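Local coordinates for protein Rio2 kinase (Chaetomium thermophilum, PDB 4GYI) that binds ADP and magnesium as an atypical RIO-family kinase, probably phosphorylates serine and threonine, and has an ATPase-dependent role on the maturing pre-40S ribosomal subunit, at residues 160-164 with 182-188; 95-100 with 112-117; 154-159 with 327-332; 4-9 with 83-88. One frame throughout, in Å; residues are numbered along the deposited sequence.

Contact 1: 160-164 with 182-188; sequences AIKEF and AQSRHTI. With EDO (1,2-ethanediol), chain E.
Phe164 and Ala160, one turn apart on helix 149-172, pack against the hairpin of strands 180-184 and 187-191, joining the kinase-fold N-lobe helix (the counterpart of helix C) to its five-stranded sheet. The hairpin reverses through a type II' turn from Ser184 to Thr187, and helix 160-164 runs nearly antiparallel to strand 182-184. The aromatic part is a CH-pi contact: Gln183 CB sits over one face of the Phe164 ring, 3.7 Å from its centroid and 15° off the normal. Ile188 CG2 meets the same ring at its edge, 3.8 Å from Phe164 CD1. Among the van der Waals contacts, Ile188 CD1 touches Ala160 O and Glu163 CG, the latter at 3.6 Å. Ala160 CB presses on the turn backbone, 3.3 Å from Arg185 O. No hydrogen bond crosses between the segments. The polar ends turn to partners beyond the two segments: Glu163, extended beyond CG, carries its carboxylate to a salt bridge with Lys125, which binds ADP, the pair that kinases use to tie this helix to the nucleotide site. In the turn, Ser184 O accepts from both Thr187 N and Thr187 OG1, the latter also hydrogen-bonded to His90 of helix 79-92. Gln183 bends at its second torsion (chi2 -85°), laying its amide beside Ile161 CG1, where NE2 donates to O2 of an ethanediol at 3.2 Å.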
loop_
_atom_site.group_PDB
_atom_site.type_symbol
_atom_site.label_atom_id
_atom_site.label_comp_id
_atom_site.label_asym_id
_atom_site.label_seq_id
_atom_site.Cartn_x
_atom_site.Cartn_y
_atom_site.Cartn_z
ATOM N N ALA A 160 -4.721 -2.045 -0.331
ATOM C CA ALA A 160 -4.490 -1.554 1.036
ATOM C C ALA A 160 -4.996 -2.550 2.079
ATOM O O ALA A 160 -4.324 -2.801 3.062
ATOM C CB ALA A 160 -5.162 -0.174 1.251
ATOM N N ILE A 161 -6.179 -3.112 1.850
ATOM C CA ILE A 161 -6.743 -4.100 2.750
ATOM C C ILE A 161 -5.848 -5.325 2.857
ATOM O O ILE A 161 -5.564 -5.809 3.962
ATOM C CB ILE A 161 -8.149 -4.523 2.297
ATOM C CG1 ILE A 161 -9.139 -3.391 2.560
ATOM C CG2 ILE A 161 -8.608 -5.781 3.043
ATOM C CD1 ILE A 161 -10.516 -3.662 2.017
ATOM N N LYS A 162 -5.388 -5.813 1.706
ATOM C CA LYS A 162 -4.482 -6.952 1.662
ATOM C C LYS A 162 -3.178 -6.690 2.403
ATOM O O LYS A 162 -2.762 -7.488 3.253
ATOM C CB LYS A 162 -4.173 -7.352 0.212
ATOM C CG LYS A 162 -3.179 -8.519 0.114
ATOM C CD LYS A 162 -3.270 -9.249 -1.236
ATOM C CE LYS A 162 -2.021 -10.084 -1.498
ATOM N NZ LYS A 162 -1.963 -10.646 -2.874
ATOM N N GLU A 163 -2.529 -5.579 2.072
ATOM C CA GLU A 163 -1.231 -5.257 2.671
ATOM C C GLU A 163 -1.345 -5.111 4.186
ATOM O O GLU A 163 -0.461 -5.528 4.939
ATOM C CB GLU A 163 -0.610 -3.996 2.030
ATOM C CG GLU A 163 0.645 -3.450 2.768
ATOM C CD GLU A 163 1.435 -2.393 1.971
ATOM O OE1 GLU A 163 0.818 -1.496 1.366
ATOM O OE2 GLU A 163 2.688 -2.450 1.947
ATOM N N PHE A 164 -2.448 -4.525 4.632
ATOM C CA PHE A 164 -2.621 -4.273 6.040
ATOM C C PHE A 164 -2.802 -5.604 6.773
ATOM O O PHE A 164 -2.230 -5.819 7.844
ATOM C CB PHE A 164 -3.802 -3.325 6.263
ATOM C CG PHE A 164 -3.968 -2.874 7.696
ATOM C CD1 PHE A 164 -3.206 -1.830 8.199
ATOM C CD2 PHE A 164 -4.914 -3.467 8.524
ATOM C CE1 PHE A 164 -3.371 -1.391 9.516
ATOM C CE2 PHE A 164 -5.081 -3.037 9.838
ATOM C CZ PHE A 164 -4.300 -2.002 10.333
ATOM N N ALA A 182 -3.498 1.665 11.193
ATOM C CA ALA A 182 -4.892 1.809 10.794
ATOM C C ALA A 182 -4.996 1.651 9.300
ATOM O O ALA A 182 -3.995 1.723 8.604
ATOM C CB ALA A 182 -5.429 3.161 11.215
ATOM N N GLN A 183 -6.205 1.449 8.798
ATOM C CA GLN A 183 -6.381 1.284 7.361
ATOM C C GLN A 183 -7.707 1.895 6.957
ATOM O O GLN A 183 -8.727 1.630 7.585
ATOM C CB GLN A 183 -6.323 -0.208 6.986
ATOM C CG GLN A 183 -6.398 -0.491 5.489
ATOM C CD GLN A 183 -7.824 -0.560 4.969
ATOM O OE1 GLN A 183 -8.685 -1.187 5.580
ATOM N NE2 GLN A 183 -8.080 0.101 3.845
ATOM N N SER A 184 -7.711 2.726 5.926
ATOM C CA SER A 184 -8.984 3.226 5.420
ATOM C C SER A 184 -8.966 3.309 3.908
ATOM O O SER A 184 -8.081 3.933 3.333
ATOM C CB SER A 184 -9.322 4.587 6.019
ATOM O OG SER A 184 -10.538 5.089 5.472
ATOM N N ARG A 185 -9.937 2.666 3.262
ATOM C CA ARG A 185 -10.024 2.694 1.806
ATOM C C ARG A 185 -8.699 2.233 1.157
ATOM O O ARG A 185 -8.239 1.112 1.397
ATOM C CB ARG A 185 -10.455 4.088 1.331
ATOM C CG ARG A 185 -11.828 4.475 1.834
ATOM C CD ARG A 185 -12.013 5.978 1.819
ATOM N NE ARG A 185 -13.371 6.399 2.166
ATOM C CZ ARG A 185 -13.757 6.763 3.389
ATOM N NH1 ARG A 185 -12.903 6.742 4.405
ATOM N NH2 ARG A 185 -14.995 7.141 3.592
ATOM N N HIS A 186 -8.070 3.110 0.378
ATOM C CA HIS A 186 -6.811 2.775 -0.297
ATOM C C HIS A 186 -5.552 3.154 0.504
ATOM O O HIS A 186 -4.453 3.254 -0.057
ATOM C CB HIS A 186 -6.748 3.438 -1.679
ATOM C CG HIS A 186 -6.873 4.937 -1.654
ATOM N ND1 HIS A 186 -7.735 5.607 -0.809
ATOM C CD2 HIS A 186 -6.265 5.893 -2.397
ATOM C CE1 HIS A 186 -7.651 6.908 -1.030
ATOM N NE2 HIS A 186 -6.759 7.110 -1.981
ATOM N N THR A 187 -5.700 3.373 1.804
ATOM C CA THR A 187 -4.590 3.948 2.560
ATOM C C THR A 187 -4.214 3.121 3.770
ATOM O O THR A 187 -5.044 2.405 4.326
ATOM C CB THR A 187 -4.884 5.408 3.009
ATOM O OG1 THR A 187 -5.853 5.408 4.069
ATOM C CG2 THR A 187 -5.413 6.214 1.853
ATOM N N ILE A 188 -2.955 3.218 4.180
ATOM C CA ILE A 188 -2.545 2.575 5.412
ATOM C C ILE A 188 -1.737 3.563 6.202
ATOM O O ILE A 188 -0.934 4.288 5.621
ATOM C CB ILE A 188 -1.649 1.355 5.160
ATOM C CG1 ILE A 188 -2.435 0.249 4.451
ATOM C CG2 ILE A 188 -1.075 0.824 6.489
ATOM C CD1 ILE A 188 -1.599 -0.987 4.167
HETATM C C1 EDO E . -13.097 1.454 3.480
HETATM O O1 EDO E . -13.168 0.649 2.288
HETATM C C2 EDO E . -12.227 0.773 4.531
HETATM O O2 EDO E . -11.271 -0.096 3.903
#

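Contact 2: 95-100 with 112-117; sequences DVYSVG and MIVADE
Ala115 O takes two backbone hydrogen bonds from the facing segment, one from Tyr97 N at 2.7 Å and one from Ser98 N at 3.0 Å. The first donor lies in the carbonyl plane, the second is tilted 18° from it. Packing is close on the side of the sheet carrying Val99 and Val114. There Val99 CG1, set anti to the backbone N (chi1 179°), meets Met112 CE at 3.6 Å, and the bends of the methionine at its second and third torsions bring the methyl over. Val96 CG2 lies 3.9 Å from Val114 CG2, the two side chains crossing at about a right angle. With two residues facing Ala115, the start of the strand forms a classic beta bulge, after which strands 98-105 and 109-115 continue as an antiparallel hairpin at the edge of the N-lobe sheet. Ser98 and Ala115 are its hydrogen-bonded pair, with Ala115 N returning a bond to Ser98 O, and Val99 and Val114 the non-hydrogen-bonded one. Further along, Gly100 N donates to Ile113 O at 2.7 Å. The other side carries little: across it Ser98 OG meets the methyl of Ala115, CB, at 3.4 Å. Towards solvent, Tyr97 CB rests 3.4 Å from Glu117 N, while its ring leads away from the hairpin. Asp116 turns its carboxylate aside to Lys120 N, and Val114 continues the packing onto Lys122 and Leu124 of strand 121-127.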
loop_
_atom_site.group_PDB
_atom_site.type_symbol
_atom_site.label_atom_id
_atom_site.label_comp_id
_atom_site.label_asym_id
_atom_site.label_seq_id
_atom_site.Cartn_x
_atom_site.Cartn_y
_atom_site.Cartn_z
ATOM N N ASP A 95 -6.000 9.012 14.323
ATOM C CA ASP A 95 -4.757 8.370 13.935
ATOM C C ASP A 95 -3.834 9.380 13.263
ATOM O O ASP A 95 -2.610 9.261 13.335
ATOM C CB ASP A 95 -5.036 7.151 13.049
ATOM C CG ASP A 95 -5.695 6.009 13.830
ATOM O OD1 ASP A 95 -5.197 5.675 14.933
ATOM O OD2 ASP A 95 -6.720 5.468 13.364
ATOM N N VAL A 96 -4.430 10.390 12.640
ATOM C CA VAL A 96 -3.661 11.417 11.956
ATOM C C VAL A 96 -4.105 12.798 12.407
ATOM O O VAL A 96 -5.292 13.105 12.371
ATOM C CB VAL A 96 -3.842 11.326 10.438
ATOM C CG1 VAL A 96 -3.254 12.558 9.769
ATOM C CG2 VAL A 96 -3.200 10.053 9.902
ATOM N N TYR A 97 -3.158 13.627 12.832
ATOM C CA TYR A 97 -3.484 14.988 13.250
ATOM C C TYR A 97 -3.019 16.013 12.220
ATOM O O TYR A 97 -3.723 16.984 11.935
ATOM C CB TYR A 97 -2.881 15.290 14.625
ATOM C CG TYR A 97 -3.220 16.662 15.147
ATOM C CD1 TYR A 97 -4.517 16.980 15.521
ATOM C CD2 TYR A 97 -2.242 17.641 15.274
ATOM C CE1 TYR A 97 -4.837 18.245 16.003
ATOM C CE2 TYR A 97 -2.547 18.906 15.754
ATOM C CZ TYR A 97 -3.847 19.202 16.117
ATOM O OH TYR A 97 -4.164 20.454 16.593
ATOM N N SER A 98 -1.829 15.781 11.666
ATOM C CA SER A 98 -1.247 16.650 10.655
ATOM C C SER A 98 -0.534 15.820 9.601
ATOM O O SER A 98 -0.152 14.667 9.840
ATOM C CB SER A 98 -0.238 17.599 11.282
ATOM O OG SER A 98 0.750 16.853 11.957
ATOM N N VAL A 99 -0.363 16.430 8.433
ATOM C CA VAL A 99 0.283 15.802 7.307
ATOM C C VAL A 99 1.568 16.557 7.004
ATOM O O VAL A 99 1.598 17.794 7.029
ATOM C CB VAL A 99 -0.638 15.819 6.086
ATOM C CG1 VAL A 99 0.049 15.172 4.892
ATOM C CG2 VAL A 99 -1.919 15.098 6.416
ATOM N N GLY A 100 2.632 15.808 6.744
ATOM C CA GLY A 100 3.934 16.401 6.482
ATOM C C GLY A 100 4.012 17.070 5.126
ATOM O O GLY A 100 3.248 16.746 4.226
ATOM N N MET A 112 3.512 9.404 2.477
ATOM C CA MET A 112 3.439 10.687 3.172
ATOM C C MET A 112 3.876 10.471 4.600
ATOM O O MET A 112 3.712 9.393 5.140
ATOM C CB MET A 112 1.994 11.211 3.190
ATOM C CG MET A 112 1.433 11.570 1.816
ATOM S SD MET A 112 0.573 13.147 1.837
ATOM C CE MET A 112 -1.021 12.661 2.482
ATOM N N ILE A 113 4.420 11.497 5.225
ATOM C CA ILE A 113 4.683 11.406 6.644
ATOM C C ILE A 113 3.558 12.126 7.307
ATOM O O ILE A 113 3.183 13.210 6.875
ATOM C CB ILE A 113 6.007 12.056 7.021
ATOM C CG1 ILE A 113 7.155 11.273 6.386
ATOM C CG2 ILE A 113 6.195 12.034 8.521
ATOM C CD1 ILE A 113 7.517 11.727 4.998
ATOM N N VAL A 114 2.973 11.504 8.324
ATOM C CA VAL A 114 1.967 12.189 9.106
ATOM C C VAL A 114 2.369 12.189 10.572
ATOM O O VAL A 114 3.295 11.474 10.973
ATOM C CB VAL A 114 0.609 11.528 8.952
ATOM C CG1 VAL A 114 0.228 11.484 7.493
ATOM C CG2 VAL A 114 0.659 10.145 9.536
ATOM N N ALA A 115 1.683 13.007 11.366
ATOM C CA ALA A 115 1.893 13.034 12.809
ATOM C C ALA A 115 0.559 12.969 13.547
ATOM O O ALA A 115 -0.446 13.501 13.082
ATOM C CB ALA A 115 2.628 14.275 13.189
ATOM N N ASP A 116 0.540 12.322 14.703
ATOM C CA ASP A 116 -0.670 12.353 15.522
ATOM C C ASP A 116 -0.651 13.515 16.524
ATOM O O ASP A 116 0.282 14.316 16.535
ATOM C CB ASP A 116 -0.944 11.002 16.217
ATOM C CG ASP A 116 0.135 10.607 17.227
ATOM O OD1 ASP A 116 0.905 11.480 17.693
ATOM O OD2 ASP A 116 0.196 9.404 17.575
ATOM N N GLU A 117 -1.681 13.579 17.363
ATOM C CA GLU A 117 -1.867 14.674 18.312
ATOM C C GLU A 117 -0.723 14.781 19.312
ATOM O O GLU A 117 -0.369 15.875 19.749
ATOM C CB GLU A 117 -3.197 14.512 19.055
ATOM C CG GLU A 117 -3.461 15.629 20.058
ATOM C CD GLU A 117 -4.913 15.721 20.487
ATOM O OE1 GLU A 117 -5.364 16.852 20.761
ATOM O OE2 GLU A 117 -5.594 14.673 20.556
#

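Contact 3: 154-159 with 327-332; sequences YLSRLA and KMAKDL. With EDO (1,2-ethanediol), chain D; EDO (1,2-ethanediol), chain E.
The Tyr154 ring has Leu158 CG over one face, offset toward the rim, and Asp331 OD2 in its plane at the edge. Its hydroxyl donates to that oxygen at 2.9 Å, using the anti lone pair of OD2, with the ring and carboxylate planes 74° apart. The syn lone pair of the same oxygen takes Lys327 NZ at 3.0 Å, a salt bridge made one turn back along the same helix. Asp331 OD2 is thus gripped by two donors, which would tend to stabilise its negative charge. Tyr154 reaches this point because its CG stands anti to the backbone N (chi1 154°), swinging the ring out toward helix 326-341. The contact is a helix-helix packing at a steep crossing: the short axes approach to 9.8 Å at -105°, and it brings a helix near the end of the modelled chain against helix 149-172 of the N-lobe. Beside the polar pair the interface is apolar. Leu158 CD1 touches Met328 O at 3.3 Å and Met328 CB at 3.8 Å, the two side chains crossing at about a right angle. Leu332 spreads its branches over the backbone of the other helix: CD1 lies 3.6 Å from Leu155 O and also meets Ala159 CB, while CD2 lies 3.7 Å from Leu158 O. Leu155 CD2 rests against Asp331 O, and Leu129 packs on both Leu155 and Leu332.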
loop_
_atom_site.group_PDB
_atom_site.type_symbol
_atom_site.label_atom_id
_atom_site.label_comp_id
_atom_site.label_asym_id
_atom_site.label_seq_id
_atom_site.Cartn_x
_atom_site.Cartn_y
_atom_site.Cartn_z
ATOM N N TYR A 154 -11.362 0.871 -6.569
ATOM C CA TYR A 154 -11.695 -0.417 -5.965
ATOM C C TYR A 154 -10.460 -1.289 -5.799
ATOM O O TYR A 154 -10.285 -1.923 -4.765
ATOM C CB TYR A 154 -12.747 -1.118 -6.822
ATOM C CG TYR A 154 -12.817 -2.637 -6.762
ATOM C CD1 TYR A 154 -13.509 -3.289 -5.747
ATOM C CD2 TYR A 154 -12.260 -3.412 -7.773
ATOM C CE1 TYR A 154 -13.619 -4.688 -5.723
ATOM C CE2 TYR A 154 -12.357 -4.803 -7.765
ATOM C CZ TYR A 154 -13.038 -5.436 -6.735
ATOM O OH TYR A 154 -13.126 -6.812 -6.726
ATOM N N LEU A 155 -9.604 -1.311 -6.821
ATOM C CA LEU A 155 -8.404 -2.141 -6.797
ATOM C C LEU A 155 -7.394 -1.645 -5.762
ATOM O O LEU A 155 -6.702 -2.440 -5.124
ATOM C CB LEU A 155 -7.764 -2.151 -8.176
ATOM C CG LEU A 155 -8.580 -2.949 -9.204
ATOM C CD1 LEU A 155 -8.151 -2.612 -10.631
ATOM C CD2 LEU A 155 -8.476 -4.482 -8.935
ATOM N N SER A 156 -7.298 -0.326 -5.605
ATOM C CA SER A 156 -6.363 0.239 -4.644
ATOM C C SER A 156 -6.865 0.009 -3.229
ATOM O O SER A 156 -6.055 -0.113 -2.299
ATOM C CB SER A 156 -6.113 1.718 -4.902
ATOM O OG SER A 156 -5.265 1.886 -6.014
ATOM N N ARG A 157 -8.187 -0.057 -3.065
ATOM C CA ARG A 157 -8.797 -0.418 -1.781
ATOM C C ARG A 157 -8.358 -1.819 -1.413
ATOM O O ARG A 157 -7.947 -2.082 -0.287
ATOM C CB ARG A 157 -10.331 -0.424 -1.867
ATOM C CG ARG A 157 -11.028 0.798 -1.305
ATOM C CD ARG A 157 -12.523 0.540 -1.134
ATOM N NE ARG A 157 -12.816 -0.296 0.029
ATOM C CZ ARG A 157 -13.351 -1.511 -0.028
ATOM N NH1 ARG A 157 -13.661 -2.055 -1.198
ATOM N NH2 ARG A 157 -13.584 -2.186 1.091
ATOM N N LEU A 158 -8.470 -2.726 -2.385
ATOM C CA LEU A 158 -8.113 -4.125 -2.155
ATOM C C LEU A 158 -6.640 -4.254 -1.828
ATOM O O LEU A 158 -6.249 -5.088 -1.005
ATOM C CB LEU A 158 -8.419 -5.000 -3.366
ATOM C CG LEU A 158 -9.885 -5.241 -3.724
ATOM C CD1 LEU A 158 -9.956 -6.279 -4.835
ATOM C CD2 LEU A 158 -10.665 -5.699 -2.527
ATOM N N ALA A 159 -5.822 -3.458 -2.505
ATOM C CA ALA A 159 -4.387 -3.489 -2.270
ATOM C C ALA A 159 -4.087 -3.109 -0.825
ATOM O O ALA A 159 -3.304 -3.777 -0.170
ATOM C CB ALA A 159 -3.662 -2.544 -3.233
ATOM N N LYS A 327 -12.721 -13.785 -5.912
ATOM C CA LYS A 327 -12.800 -12.837 -7.014
ATOM C C LYS A 327 -11.968 -11.582 -6.732
ATOM O O LYS A 327 -11.247 -11.093 -7.607
ATOM C CB LYS A 327 -14.254 -12.456 -7.320
ATOM C CG LYS A 327 -14.373 -11.374 -8.382
ATOM C CD LYS A 327 -15.801 -11.092 -8.772
ATOM C CE LYS A 327 -15.881 -9.982 -9.815
ATOM N NZ LYS A 327 -15.498 -8.650 -9.256
ATOM N N MET A 328 -12.073 -11.065 -5.513
ATOM C CA MET A 328 -11.267 -9.920 -5.103
ATOM C C MET A 328 -9.773 -10.204 -5.235
ATOM O O MET A 328 -9.025 -9.368 -5.734
ATOM C CB MET A 328 -11.608 -9.507 -3.678
ATOM C CG MET A 328 -13.031 -8.962 -3.520
ATOM S SD MET A 328 -13.440 -8.626 -1.796
ATOM C CE MET A 328 -14.995 -7.746 -2.003
ATOM N N ALA A 329 -9.350 -11.393 -4.815
ATOM C CA ALA A 329 -7.949 -11.790 -4.929
ATOM C C ALA A 329 -7.475 -11.874 -6.380
ATOM O O ALA A 329 -6.356 -11.457 -6.702
ATOM C CB ALA A 329 -7.684 -13.124 -4.198
ATOM N N LYS A 330 -8.322 -12.409 -7.254
ATOM C CA LYS A 330 -7.941 -12.549 -8.655
ATOM C C LYS A 330 -7.885 -11.183 -9.302
ATOM O O LYS A 330 -6.995 -10.907 -10.107
ATOM C CB LYS A 330 -8.925 -13.445 -9.420
ATOM C CG LYS A 330 -9.105 -14.848 -8.844
ATOM C CD LYS A 330 -7.935 -15.781 -9.158
ATOM C CE LYS A 330 -8.271 -17.232 -8.782
ATOM N NZ LYS A 330 -7.229 -18.213 -9.214
ATOM N N ASP A 331 -8.851 -10.335 -8.958
ATOM C CA ASP A 331 -8.887 -8.963 -9.459
ATOM C C ASP A 331 -7.594 -8.241 -9.090
ATOM O O ASP A 331 -6.912 -7.695 -9.958
ATOM C CB ASP A 331 -10.098 -8.207 -8.909
ATOM C CG ASP A 331 -11.394 -8.562 -9.632
ATOM O OD1 ASP A 331 -11.316 -9.206 -10.688
ATOM O OD2 ASP A 331 -12.490 -8.186 -9.163
ATOM N N LEU A 332 -7.254 -8.268 -7.805
ATOM C CA LEU A 332 -6.046 -7.614 -7.323
ATOM C C LEU A 332 -4.781 -8.192 -7.953
ATOM O O LEU A 332 -3.970 -7.440 -8.483
ATOM C CB LEU A 332 -5.940 -7.693 -5.802
ATOM C CG LEU A 332 -4.762 -6.919 -5.188
ATOM C CD1 LEU A 332 -4.802 -5.409 -5.572
ATOM C CD2 LEU A 332 -4.773 -7.102 -3.691
HETATM C C1 EDO D . -6.478 4.907 -7.696
HETATM O O1 EDO D . -5.415 3.956 -7.600
HETATM C C2 EDO D . -6.174 6.072 -6.769
HETATM O O2 EDO D . -5.841 5.542 -5.499
HETATM C C1 EDO E . -13.097 1.454 3.480
HETATM O O1 EDO E . -13.168 0.649 2.288
HETATM C C2 EDO E . -12.227 0.773 4.531
HETATM O O2 EDO E . -11.271 -0.096 3.903
#

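Contact 4: 4-9 with 83-88; sequences LDTRAM and DYLALH
A methionine sulfur lies over the face of a tyrosine: Met9 SD is 4.3 Å from the centroid of the Tyr84 ring and 17° off its normal, a Met-aromatic contact. The sulfur is offset toward the rim near CD1, and the two side chains slide past each other in opposite directions. The bend of Met9 at its second torsion (chi2 110°) lays SD over the ring, and the extended last torsion carries CE on to Leu87 CB, 3.6 Å away, close also to the backbone of His88. The tyrosine hydroxyl reaches into the bend of 4-9 and donates to Asp5 O at 2.8 Å, the donor tilted 19° from the carbonyl plane. That carbonyl oxygen lies in the plane of the ring, at its edge, while Ala8 CB approaches the hydroxyl at 3.5 Å. One face and one edge of the ring are therefore held by the N-terminal segment, and the bond to Asp5 O fixes its reach. Leu4 closes in at the ring edge: its CD1 touches CE2 of the tyrosine and lies 3.3 Å from Asp83 OD2. The carboxylate it passes is already engaged, Asp83 pairing with Arg128 and with His186. Thr6 CG2 meets Leu87 CD1 at 3.8 Å. The segment thus lies across helix 79-92, the last helix of the N-terminal winged-helix domain, just ahead of helix 14-26, whose Trp17 touches Met9 and stacks on His88, while Leu4 and Leu87 reach Ile126 and Leu124 of strand 121-127.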
loop_
_atom_site.group_PDB
_atom_site.type_symbol
_atom_site.label_atom_id
_atom_site.label_comp_id
_atom_site.label_asym_id
_atom_site.label_seq_id
_atom_site.Cartn_x
_atom_site.Cartn_y
_atom_site.Cartn_z
ATOM N N LEU A 4 -0.808 15.311 -4.272
ATOM C CA LEU A 4 -1.991 15.555 -3.444
ATOM C C LEU A 4 -1.835 16.787 -2.545
ATOM O O LEU A 4 -0.940 16.845 -1.696
ATOM C CB LEU A 4 -2.325 14.319 -2.598
ATOM C CG LEU A 4 -3.383 14.468 -1.496
ATOM C CD1 LEU A 4 -4.826 14.592 -2.050
ATOM C CD2 LEU A 4 -3.261 13.307 -0.509
ATOM N N ASP A 5 -2.707 17.771 -2.732
ATOM C CA ASP A 5 -2.699 18.944 -1.863
ATOM C C ASP A 5 -3.838 18.892 -0.853
ATOM O O ASP A 5 -4.994 18.655 -1.206
ATOM C CB ASP A 5 -2.733 20.248 -2.668
ATOM C CG ASP A 5 -3.867 20.289 -3.671
ATOM O OD1 ASP A 5 -3.717 19.691 -4.759
ATOM O OD2 ASP A 5 -4.904 20.927 -3.375
ATOM N N THR A 6 -3.502 19.104 0.410
ATOM C CA THR A 6 -4.492 19.054 1.475
ATOM C C THR A 6 -4.864 20.452 1.949
ATOM O O THR A 6 -5.340 20.617 3.070
ATOM C CB THR A 6 -3.957 18.284 2.683
ATOM O OG1 THR A 6 -2.858 19.010 3.251
ATOM C CG2 THR A 6 -3.501 16.890 2.270
ATOM N N ARG A 7 -4.635 21.452 1.103
ATOM C CA ARG A 7 -4.981 22.835 1.445
ATOM C C ARG A 7 -6.482 23.007 1.719
ATOM O O ARG A 7 -6.876 23.605 2.720
ATOM C CB ARG A 7 -4.552 23.804 0.333
ATOM C CG ARG A 7 -3.049 23.902 0.080
ATOM C CD ARG A 7 -2.751 24.970 -0.976
ATOM N NE ARG A 7 -1.329 25.078 -1.297
ATOM C CZ ARG A 7 -0.810 26.008 -2.098
ATOM N NH1 ARG A 7 -1.597 26.917 -2.658
ATOM N NH2 ARG A 7 0.495 26.035 -2.336
ATOM N N ALA A 8 -7.312 22.475 0.825
ATOM C CA ALA A 8 -8.757 22.673 0.897
ATOM C C ALA A 8 -9.381 21.961 2.086
ATOM O O ALA A 8 -10.442 22.351 2.567
ATOM C CB ALA A 8 -9.414 22.210 -0.387
ATOM N N MET A 9 -8.703 20.919 2.546
ATOM C CA MET A 9 -9.169 20.065 3.634
ATOM C C MET A 9 -9.829 20.808 4.796
ATOM O O MET A 9 -10.791 20.311 5.389
ATOM C CB MET A 9 -7.996 19.255 4.164
ATOM C CG MET A 9 -8.387 18.205 5.145
ATOM S SD MET A 9 -8.159 16.599 4.398
ATOM C CE MET A 9 -8.995 15.591 5.622
ATOM N N ASP A 83 -8.933 10.275 -1.473
ATOM C CA ASP A 83 -7.819 10.694 -0.598
ATOM C C ASP A 83 -8.364 11.473 0.607
ATOM O O ASP A 83 -8.117 11.118 1.765
ATOM C CB ASP A 83 -6.838 11.614 -1.360
ATOM C CG ASP A 83 -6.087 10.904 -2.495
ATOM O OD1 ASP A 83 -6.173 9.659 -2.612
ATOM O OD2 ASP A 83 -5.382 11.606 -3.266
ATOM N N TYR A 84 -9.130 12.528 0.316
ATOM C CA TYR A 84 -9.689 13.384 1.368
ATOM C C TYR A 84 -10.554 12.581 2.333
ATOM O O TYR A 84 -10.424 12.716 3.545
ATOM C CB TYR A 84 -10.509 14.532 0.776
ATOM C CG TYR A 84 -9.719 15.790 0.484
ATOM C CD1 TYR A 84 -10.201 17.042 0.866
ATOM C CD2 TYR A 84 -8.503 15.734 -0.181
ATOM C CE1 TYR A 84 -9.495 18.199 0.584
ATOM C CE2 TYR A 84 -7.785 16.885 -0.458
ATOM C CZ TYR A 84 -8.287 18.112 -0.077
ATOM O OH TYR A 84 -7.570 19.250 -0.360
ATOM N N LEU A 85 -11.423 11.732 1.785
ATOM C CA LEU A 85 -12.271 10.883 2.615
ATOM C C LEU A 85 -11.444 9.972 3.510
ATOM O O LEU A 85 -11.765 9.802 4.677
ATOM C CB LEU A 85 -13.221 10.051 1.756
ATOM C CG LEU A 85 -14.394 10.829 1.177
ATOM C CD1 LEU A 85 -15.119 10.001 0.135
ATOM C CD2 LEU A 85 -15.349 11.258 2.295
ATOM N N ALA A 86 -10.379 9.389 2.959
ATOM C CA ALA A 86 -9.484 8.558 3.761
ATOM C C ALA A 86 -8.854 9.353 4.897
ATOM O O ALA A 86 -8.819 8.897 6.023
ATOM C CB ALA A 86 -8.391 7.935 2.886
ATOM N N LEU A 87 -8.329 10.534 4.585
ATOM C CA LEU A 87 -7.691 11.377 5.596
ATOM C C LEU A 87 -8.663 11.768 6.703
ATOM O O LEU A 87 -8.311 11.775 7.880
ATOM C CB LEU A 87 -7.113 12.645 4.970
ATOM C CG LEU A 87 -5.713 12.547 4.371
ATOM C CD1 LEU A 87 -5.379 13.822 3.614
ATOM C CD2 LEU A 87 -4.696 12.288 5.474
ATOM N N HIS A 88 -9.885 12.099 6.307
ATOM C CA HIS A 88 -10.932 12.487 7.241
ATOM C C HIS A 88 -11.202 11.365 8.242
ATOM O O HIS A 88 -11.335 11.591 9.451
ATOM C CB HIS A 88 -12.201 12.810 6.459
ATOM C CG HIS A 88 -13.214 13.567 7.249
ATOM N ND1 HIS A 88 -13.004 14.859 7.681
ATOM C CD2 HIS A 88 -14.440 13.213 7.695
ATOM C CE1 HIS A 88 -14.060 15.272 8.356
ATOM N NE2 HIS A 88 -14.947 14.293 8.378
#

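Overall arrangement
Along the chain the four contacts close in the order 4, 2, 1 and 3, contact 1 falling within the span of contact 3. Contacts 1 and 3 share helix 149-172, their centres about 12 Å apart, so one helix carries the sheet hairpin and the late helix 326-341. Contacts 1 and 2 both reach the five-stranded sheet, at its two outer edges, centres about 16 Å apart. Contacts 4 and 2, centres about 12 Å apart, touch through Leu4 and Met112, and contact 4 meets contact 1 through Asp83 and His186. Contacts 2 and 3, centres about 27 Å apart, do not touch. Where contact 4 meets contacts 1 and 2, the N-terminal domain is packed against the nucleotide-binding lobe.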